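Local coordinates for Cro protein (PDB 3BD1) that probably binds operator DNA through a helix-turn-helix and so acts as a Cro-type transcription factor of a prophage, at residues Ile6-Leu11 with Ser15-Ser20; Leu21-Arg24 with Asn30-Ala33; Glu40-Ile45 with Glu57-Val62. All coordinates share one frame; numbering follows the deposited sequence. Where two conformers were deposited one is given.

Contact 1. Residues Ile6-Leu11 with Ser15-Ser20; sequences IAINKL and SALAAS
Ala7 is the first residue of 6-11 to meet 15-20: its CB rests 4.1 Å from CD2 of Leu17. Ile8 meets the same methyl from a direction about a right angle away, CG1 3.8 Å from Leu17 CD2, and the two side chains cross at about a right angle. Leu17 reaches both because its CG stands anti to its backbone N (chi1 -176°), which sends CD2 to Ala7 and Ile8 while CD1 turns to Leu11. Leu11, at the end of its helix, gives the broadest contact. Its CB lies over the backbone N of Leu17, its CG is 3.9 Å from Leu17 CD1, and these two side chains also cross nearly perpendicularly. Ala16 CB sits 3.7 Å from the carbonyl O of Leu11, and further along Leu11 CD1 touches Ser20 CB at 4.1 Å. Ser20 was modelled in two conformers; in the one described here its OG turns back onto its own helix and donates to Leu17 O at 2.7 Å. Ile28 of helix 25-34 and Val48 of helix 42-48 also pack on Leu17, while Leu11 meets Leu11 of a second subunit. The segment axes approach to 8.3 Å and cross at 94°, a mostly apolar corner between consecutive helices in the small helical bundle that carries the helix-turn-helix.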
loop_
_atom_site.group_PDB
_atom_site.type_symbol
_atom_site.label_atom_id
_atom_site.label_comp_id
_atom_site.label_asym_id
_atom_site.label_seq_id
_atom_site.Cartn_x
_atom_site.Cartn_y
_atom_site.Cartn_z
ATOM N N ILE A 6 -6.052 1.524 -4.362
ATOM C CA ILE A 6 -7.199 0.939 -3.666
ATOM C C ILE A 6 -7.034 -0.574 -3.628
ATOM O O ILE A 6 -7.306 -1.190 -2.588
ATOM C CB ILE A 6 -8.531 1.321 -4.332
ATOM C CG1 ILE A 6 -8.733 2.846 -4.295
ATOM C CG2 ILE A 6 -9.716 0.601 -3.699
ATOM C CD1 ILE A 6 -9.925 3.371 -5.086
ATOM N N ALA A 7 -6.615 -1.172 -4.743
ATOM C CA ALA A 7 -6.390 -2.624 -4.779
ATOM C C ALA A 7 -5.300 -3.079 -3.813
ATOM O O ALA A 7 -5.422 -4.083 -3.091
ATOM C CB ALA A 7 -6.055 -3.071 -6.196
ATOM N N ILE A 8 -4.185 -2.347 -3.781
ATOM C CA ILE A 8 -3.094 -2.672 -2.862
ATOM C C ILE A 8 -3.574 -2.597 -1.423
ATOM O O ILE A 8 -3.282 -3.483 -0.618
ATOM C CB ILE A 8 -1.864 -1.728 -3.081
ATOM C CG1 ILE A 8 -1.214 -1.994 -4.442
ATOM C CG2 ILE A 8 -0.869 -1.797 -1.944
ATOM C CD1 ILE A 8 -0.218 -0.924 -4.929
ATOM N N ASN A 9 -4.322 -1.557 -1.095
ATOM C CA ASN A 9 -4.818 -1.383 0.259
ATOM C C ASN A 9 -5.851 -2.437 0.635
ATOM O O ASN A 9 -5.894 -2.837 1.792
ATOM C CB ASN A 9 -5.364 0.019 0.466
ATOM C CG ASN A 9 -4.262 1.056 0.593
ATOM O OD1 ASN A 9 -3.136 0.709 0.970
ATOM N ND2 ASN A 9 -4.560 2.314 0.290
ATOM N N LYS A 10 -6.619 -2.899 -0.347
ATOM C CA LYS A 10 -7.636 -3.924 -0.054
ATOM C C LYS A 10 -6.969 -5.210 0.388
ATOM O O LYS A 10 -7.422 -5.841 1.353
ATOM C CB LYS A 10 -8.535 -4.144 -1.261
ATOM C CG LYS A 10 -9.586 -5.181 -1.035
ATOM C CD LYS A 10 -10.525 -4.712 0.069
ATOM C CE LYS A 10 -11.838 -5.455 0.034
ATOM N NZ LYS A 10 -11.589 -6.846 0.443
ATOM N N LEU A 11 -5.920 -5.598 -0.328
ATOM C CA LEU A 11 -5.151 -6.782 0.068
ATOM C C LEU A 11 -4.247 -6.529 1.277
ATOM O O LEU A 11 -3.972 -7.446 2.058
ATOM C CB LEU A 11 -4.349 -7.308 -1.117
ATOM C CG LEU A 11 -5.083 -8.227 -2.107
ATOM C CD1 LEU A 11 -5.323 -9.609 -1.468
ATOM C CD2 LEU A 11 -6.371 -7.614 -2.626
ATOM N N SER A 15 2.989 -6.934 -1.496
ATOM C CA SER A 15 3.286 -8.364 -1.440
ATOM C C SER A 15 2.032 -9.235 -1.535
ATOM O O SER A 15 2.010 -10.232 -2.268
ATOM C CB SER A 15 3.968 -8.708 -0.125
ATOM O OG SER A 15 4.315 -10.083 -0.108
ATOM N N ALA A 16 1.012 -8.871 -0.761
ATOM C CA ALA A 16 -0.225 -9.645 -0.722
ATOM C C ALA A 16 -0.947 -9.573 -2.069
ATOM O O ALA A 16 -1.462 -10.576 -2.561
ATOM C CB ALA A 16 -1.107 -9.213 0.429
ATOM N N LEU A 17 -0.972 -8.379 -2.667
ATOM C CA LEU A 17 -1.626 -8.262 -3.973
ATOM C C LEU A 17 -0.863 -9.077 -5.023
ATOM O O LEU A 17 -1.461 -9.797 -5.820
ATOM C CB LEU A 17 -1.752 -6.799 -4.393
ATOM C CG LEU A 17 -2.516 -6.588 -5.692
ATOM C CD1 LEU A 17 -3.958 -7.122 -5.694
ATOM C CD2 LEU A 17 -2.475 -5.117 -6.109
ATOM N N ALA A 18 0.459 -8.950 -5.007
ATOM C CA ALA A 18 1.299 -9.695 -5.942
ATOM C C ALA A 18 1.031 -11.197 -5.799
ATOM O O ALA A 18 0.862 -11.899 -6.796
ATOM C CB ALA A 18 2.752 -9.338 -5.717
ATOM N N ALA A 19 0.985 -11.671 -4.553
ATOM C CA ALA A 19 0.739 -13.077 -4.275
ATOM C C ALA A 19 -0.608 -13.503 -4.844
ATOM O O ALA A 19 -0.749 -14.551 -5.469
ATOM C CB ALA A 19 0.818 -13.363 -2.780
ATOM N N SER A 20 -1.630 -12.679 -4.622
ATOM C CA SER A 20 -2.983 -12.981 -5.066
ATOM C C SER A 20 -3.140 -13.062 -6.585
ATOM O O SER A 20 -4.068 -13.708 -7.095
ATOM C CB SER A 20 -3.980 -11.956 -4.524
ATOM O OG SER A 20 -3.923 -10.693 -5.174
#

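Contact 2. Residues Leu21-Arg24 with Asn30-Ala33; sequences LGVR and NWRA
Leu21 CD1 meets the six-membered ring of Trp31 at its edge, lying in the ring plane 3.8 Å from CZ3 and 4.0 Å from CH2. The methyl therefore abuts the rim of the indole without stacking on it. Leu21 is extended toward that rim: its CG is anti to the carbonyl carbon and its chi2 is 174°. Trp31 has its CG placed likewise (chi1 -58°), and a small chi2 of -14° turns the indole so that its benzene end, rather than NE1, faces 21-24. Val23 supplies the second contact with CG2, which comes to the ring obliquely, 4.2 Å from CH2. This is the branch that stands between the backbone N and the carbonyl carbon of Val23, while CG1 lies anti to that carbon. The two aliphatic groups thus meet neighbouring parts of the same ring end, one in its plane and one off it. Between them Gly22 turns the chain with positive phi in a Schellman motif that ends helix 14-21, and Arg24 is the N-cap residue of helix 25-34. This is the turn of a helix-turn-helix, and 25-34 is probably its recognition helix, as in other Cro proteins. Trp31 is also packed by Ile4 of helix 3-11, by Ile45 of helix 42-48 and by Val37 and Pro38, which places its ring inside the domain. Leu21 spans to the same helix 42-48 through Asp44, Ile45 and Val48, while both Leu21 and Val23 touch Ile28, one helical turn before Trp31.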
loop_
_atom_site.group_PDB
_atom_site.type_symbol
_atom_site.label_atom_id
_atom_site.label_comp_id
_atom_site.label_asym_id
_atom_site.label_seq_id
_atom_site.Cartn_x
_atom_site.Cartn_y
_atom_site.Cartn_z
ATOM N N LEU A 21 -2.239 -12.393 -7.295
ATOM C CA LEU A 21 -2.250 -12.374 -8.751
ATOM C C LEU A 21 -1.216 -13.307 -9.375
ATOM O O LEU A 21 -1.219 -13.498 -10.592
ATOM C CB LEU A 21 -1.994 -10.942 -9.250
ATOM C CG LEU A 21 -3.052 -9.927 -8.850
ATOM C CD1 LEU A 21 -2.603 -8.514 -9.291
ATOM C CD2 LEU A 21 -4.434 -10.250 -9.432
ATOM N N GLY A 22 -0.334 -13.870 -8.561
ATOM C CA GLY A 22 0.756 -14.705 -9.081
ATOM C C GLY A 22 1.779 -13.932 -9.895
ATOM O O GLY A 22 2.312 -14.449 -10.897
ATOM N N VAL A 23 2.037 -12.694 -9.466
ATOM C CA VAL A 23 3.055 -11.879 -10.125
ATOM C C VAL A 23 4.114 -11.452 -9.115
ATOM O O VAL A 23 3.937 -11.596 -7.898
ATOM C CB VAL A 23 2.451 -10.626 -10.818
ATOM C CG1 VAL A 23 1.441 -11.102 -11.861
ATOM C CG2 VAL A 23 1.877 -9.607 -9.800
ATOM N N ARG A 24 5.212 -10.906 -9.633
ATOM C CA ARG A 24 6.255 -10.349 -8.779
ATOM C C ARG A 24 5.820 -8.970 -8.279
ATOM O O ARG A 24 5.079 -8.252 -8.952
ATOM C CB ARG A 24 7.566 -10.234 -9.566
ATOM C CG ARG A 24 8.015 -11.552 -10.194
ATOM C CD ARG A 24 9.032 -12.282 -9.334
ATOM N NE ARG A 24 10.404 -11.929 -9.687
ATOM C CZ ARG A 24 11.088 -12.441 -10.708
ATOM N NH1 ARG A 24 10.551 -13.345 -11.517
ATOM N NH2 ARG A 24 12.332 -12.038 -10.926
ATOM N N ASN A 30 5.667 -1.544 -11.174
ATOM C CA ASN A 30 5.669 -1.049 -12.547
ATOM C C ASN A 30 4.304 -0.569 -13.036
ATOM O O ASN A 30 4.242 0.482 -13.688
ATOM C CB ASN A 30 6.209 -2.082 -13.534
ATOM C CG ASN A 30 6.314 -1.534 -14.947
ATOM O OD1 ASN A 30 5.967 -2.219 -15.912
ATOM N ND2 ASN A 30 6.790 -0.299 -15.079
ATOM N N TRP A 31 3.258 -1.341 -12.724
ATOM C CA TRP A 31 1.910 -0.956 -13.151
ATOM C C TRP A 31 1.566 0.386 -12.517
ATOM O O TRP A 31 1.003 1.296 -13.136
ATOM C CB TRP A 31 0.854 -1.993 -12.745
ATOM C CG TRP A 31 1.094 -3.365 -13.269
ATOM C CD1 TRP A 31 1.961 -3.756 -14.247
ATOM C CD2 TRP A 31 0.462 -4.551 -12.793
ATOM N NE1 TRP A 31 1.890 -5.118 -14.416
ATOM C CE2 TRP A 31 0.972 -5.633 -13.533
ATOM C CE3 TRP A 31 -0.515 -4.791 -11.826
ATOM C CZ2 TRP A 31 0.552 -6.940 -13.327
ATOM C CZ3 TRP A 31 -0.918 -6.092 -11.620
ATOM C CH2 TRP A 31 -0.397 -7.149 -12.366
ATOM N N ARG A 32 1.925 0.500 -11.245
ATOM C CA ARG A 32 1.608 1.717 -10.515
ATOM C C ARG A 32 2.378 2.896 -11.102
ATOM O O ARG A 32 1.783 3.957 -11.304
ATOM C CB ARG A 32 1.876 1.565 -9.017
ATOM C CG ARG A 32 1.267 2.733 -8.251
ATOM C CD ARG A 32 1.722 2.783 -6.820
ATOM N NE ARG A 32 1.059 3.899 -6.152
ATOM C CZ ARG A 32 1.340 5.196 -6.250
ATOM N NH1 ARG A 32 2.316 5.673 -7.014
ATOM N NH2 ARG A 32 0.599 6.034 -5.542
ATOM N N ALA A 33 3.665 2.699 -11.391
ATOM C CA ALA A 33 4.515 3.761 -11.925
ATOM C C ALA A 33 3.965 4.307 -13.237
ATOM O O ALA A 33 3.966 5.526 -13.471
ATOM C CB ALA A 33 5.948 3.279 -12.135
#

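Contact 3. Residues Glu40-Ile45 with Glu57-Val62; sequences ERCIDI and ELRPDV
Cys42 and Leu58 bring the two backbones nearest, their CA atoms 6.6 Å apart, where the first turn of helix 42-48 faces the end of helix 55-58. Beyond Leu58 the chain leaves helical geometry at Arg59 (phi -141°) and folds into a turn, with Val62 N bonded to Arg59 O at 2.9 Å. In this all-helical Cro domain the contact ties the C-terminal helix and the segment after it to the helix that follows the helix-turn-helix. Leu58 enters with CD1, which lies 3.7 Å from Ile45 CG2 and equally near the carbonyl O of Cys42, so the methyl is lodged on the first helical turn. Cys42 SG, held anti to its carbonyl carbon, points out to 57-62 and touches Leu58 CB and Arg59 CG, which lie side by side in front of it; the latter pair, at 3.5 Å, is the closer. The sulfur thus meets the aliphatic stem of Arg59, while the charged end is taken elsewhere. Bends at chi2 and chi3 carry the guanidinium back onto its own segment, where Val62 CG2 lies over one face and Asp61 closes one edge. Val37 O accepts from Arg59 NH1, and helix 3-11 touches Leu58 through Ala3. A second arginine-aspartate pair lies on the first segment: Arg41 NE donates to the anti lone pair of Asp44 OD2 at 2.7 Å. That bridge links Arg41 to the first turn of helix 42-48. The bridge of Arg59 is of a different form, side-on and two-pronged, with NE bonded to Asp61 OD1 on its syn lone pair and NH2 to Asp61 OD2, the latter at 166°.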
loop_
_atom_site.group_PDB
_atom_site.type_symbol
_atom_site.label_atom_id
_atom_site.label_comp_id
_atom_site.label_asym_id
_atom_site.label_seq_id
_atom_site.Cartn_x
_atom_site.Cartn_y
_atom_site.Cartn_z
ATOM N N GLU A 40 -5.284 -7.793 -19.350
ATOM C CA GLU A 40 -5.580 -9.200 -19.065
ATOM C C GLU A 40 -5.523 -9.560 -17.585
ATOM O O GLU A 40 -5.816 -10.716 -17.215
ATOM C CB GLU A 40 -4.639 -10.113 -19.832
ATOM C CG GLU A 40 -3.198 -10.090 -19.387
ATOM C CD GLU A 40 -2.335 -9.018 -20.017
ATOM O OE1 GLU A 40 -1.108 -9.216 -19.878
ATOM O OE2 GLU A 40 -2.851 -8.038 -20.612
ATOM N N ARG A 41 -5.166 -8.586 -16.754
ATOM C CA ARG A 41 -5.188 -8.791 -15.304
ATOM C C ARG A 41 -6.328 -8.081 -14.590
ATOM O O ARG A 41 -6.486 -8.224 -13.374
ATOM C CB ARG A 41 -3.847 -8.456 -14.651
ATOM C CG ARG A 41 -2.626 -9.278 -15.125
ATOM C CD ARG A 41 -2.922 -10.753 -15.444
ATOM N NE ARG A 41 -3.378 -11.494 -14.272
ATOM C CZ ARG A 41 -2.552 -12.029 -13.379
ATOM N NH1 ARG A 41 -1.236 -11.918 -13.516
ATOM N NH2 ARG A 41 -3.060 -12.676 -12.348
ATOM N N CYS A 42 -7.129 -7.304 -15.323
ATOM C CA CYS A 42 -8.163 -6.515 -14.641
ATOM C C CYS A 42 -9.232 -7.377 -13.941
ATOM O O CYS A 42 -9.579 -7.072 -12.792
ATOM C CB CYS A 42 -8.831 -5.541 -15.611
ATOM S SG CYS A 42 -7.698 -4.200 -16.071
ATOM N N ILE A 43 -9.768 -8.386 -14.634
ATOM C CA ILE A 43 -10.753 -9.266 -13.985
ATOM C C ILE A 43 -10.147 -9.908 -12.744
ATOM O O ILE A 43 -10.814 -10.021 -11.722
ATOM C CB ILE A 43 -11.347 -10.328 -14.923
ATOM C CG1 ILE A 43 -12.284 -9.692 -15.947
ATOM C CG2 ILE A 43 -12.155 -11.384 -14.153
ATOM C CD1 ILE A 43 -12.882 -10.658 -16.964
ATOM N N ASP A 44 -8.895 -10.327 -12.839
ATOM C CA ASP A 44 -8.244 -10.978 -11.699
ATOM C C ASP A 44 -8.194 -10.015 -10.517
ATOM O O ASP A 44 -8.446 -10.418 -9.389
ATOM C CB ASP A 44 -6.839 -11.418 -12.080
ATOM C CG ASP A 44 -6.818 -12.507 -13.136
ATOM O OD1 ASP A 44 -7.775 -13.309 -13.164
ATOM O OD2 ASP A 44 -5.840 -12.525 -13.909
ATOM N N ILE A 45 -7.856 -8.757 -10.785
ATOM C CA ILE A 45 -7.781 -7.773 -9.707
ATOM C C ILE A 45 -9.166 -7.533 -9.104
ATOM O O ILE A 45 -9.323 -7.444 -7.871
ATOM C CB ILE A 45 -7.115 -6.445 -10.174
ATOM C CG1 ILE A 45 -5.647 -6.679 -10.570
ATOM C CG2 ILE A 45 -7.314 -5.360 -9.111
ATOM C CD1 ILE A 45 -5.009 -5.532 -11.367
ATOM N N GLU A 57 -12.706 0.782 -13.559
ATOM C CA GLU A 57 -11.887 1.703 -12.805
ATOM C C GLU A 57 -10.424 1.518 -13.118
ATOM O O GLU A 57 -9.652 2.485 -13.099
ATOM C CB GLU A 57 -12.139 1.567 -11.302
ATOM C CG GLU A 57 -13.561 1.919 -10.890
ATOM C CD GLU A 57 -13.979 1.489 -9.501
ATOM O OE1 GLU A 57 -13.493 0.495 -8.971
ATOM O OE2 GLU A 57 -14.842 2.127 -8.880
ATOM N N LEU A 58 -10.035 0.271 -13.390
ATOM C CA LEU A 58 -8.650 -0.028 -13.708
ATOM C C LEU A 58 -8.265 0.394 -15.117
ATOM O O LEU A 58 -7.200 0.964 -15.346
ATOM C CB LEU A 58 -8.383 -1.526 -13.483
ATOM C CG LEU A 58 -8.424 -2.012 -12.031
ATOM C CD1 LEU A 58 -8.712 -3.545 -12.029
ATOM C CD2 LEU A 58 -7.162 -1.634 -11.295
ATOM N N ARG A 59 -9.132 0.114 -16.078
ATOM C CA ARG A 59 -8.827 0.359 -17.483
ATOM C C ARG A 59 -10.081 0.881 -18.158
ATOM O O ARG A 59 -10.779 0.176 -18.892
ATOM C CB ARG A 59 -8.251 -0.871 -18.195
ATOM C CG ARG A 59 -6.853 -1.278 -17.741
ATOM C CD ARG A 59 -5.763 -0.257 -18.111
ATOM N NE ARG A 59 -5.717 -0.013 -19.550
ATOM C CZ ARG A 59 -5.048 -0.771 -20.409
ATOM N NH1 ARG A 59 -4.349 -1.809 -19.968
ATOM N NH2 ARG A 59 -5.066 -0.513 -21.705
ATOM N N PRO A 60 -10.374 2.173 -17.950
ATOM C CA PRO A 60 -11.548 2.752 -18.582
ATOM C C PRO A 60 -11.481 2.813 -20.107
ATOM O O PRO A 60 -12.527 2.964 -20.729
ATOM C CB PRO A 60 -11.662 4.151 -17.976
ATOM C CG PRO A 60 -10.445 4.368 -17.257
ATOM C CD PRO A 60 -9.671 3.110 -17.064
ATOM N N ASP A 61 -10.273 2.716 -20.648
ATOM C CA ASP A 61 -10.043 2.642 -22.076
ATOM C C ASP A 61 -10.352 1.273 -22.676
ATOM O O ASP A 61 -10.359 1.163 -23.906
ATOM C CB ASP A 61 -8.590 2.994 -22.389
ATOM C CG ASP A 61 -7.553 2.177 -21.650
ATOM O OD1 ASP A 61 -7.748 1.847 -20.461
ATOM O OD2 ASP A 61 -6.507 1.921 -22.290
ATOM N N VAL A 62 -10.579 0.263 -21.830
ATOM C CA VAL A 62 -10.837 -1.104 -22.268
ATOM C C VAL A 62 -12.276 -1.520 -21.949
ATOM O O VAL A 62 -12.941 -2.121 -22.789
ATOM C CB VAL A 62 -9.822 -2.073 -21.610
ATOM C CG1 VAL A 62 -10.198 -3.549 -21.889
ATOM C CG2 VAL A 62 -8.404 -1.740 -22.050
#

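All three contacts are buried and apolar across their segments, with no hydrogen bond bridging any of them. Helix 14-21 serves contact 1 and, at its end, contact 2, which lies within the helix-turn-helix. Contacts 1 and 3 lie near other subunits, whereas no other chain of the assembly touches the segments of contact 2. Contacts 1 and 3 lie on opposite sides of the chain's centre, yet meet through Ala7 and Ile45. Chemistry differs with place: aliphatic branches in contact 1, an indole rim in contact 2, a thiol and arginine stem flanked by salt bridges in contact 3. Contact 2 reaches the others through probable backbone-accepted bonds, Ala18 O with Val23 N and Leu21 O with Arg41 NH2.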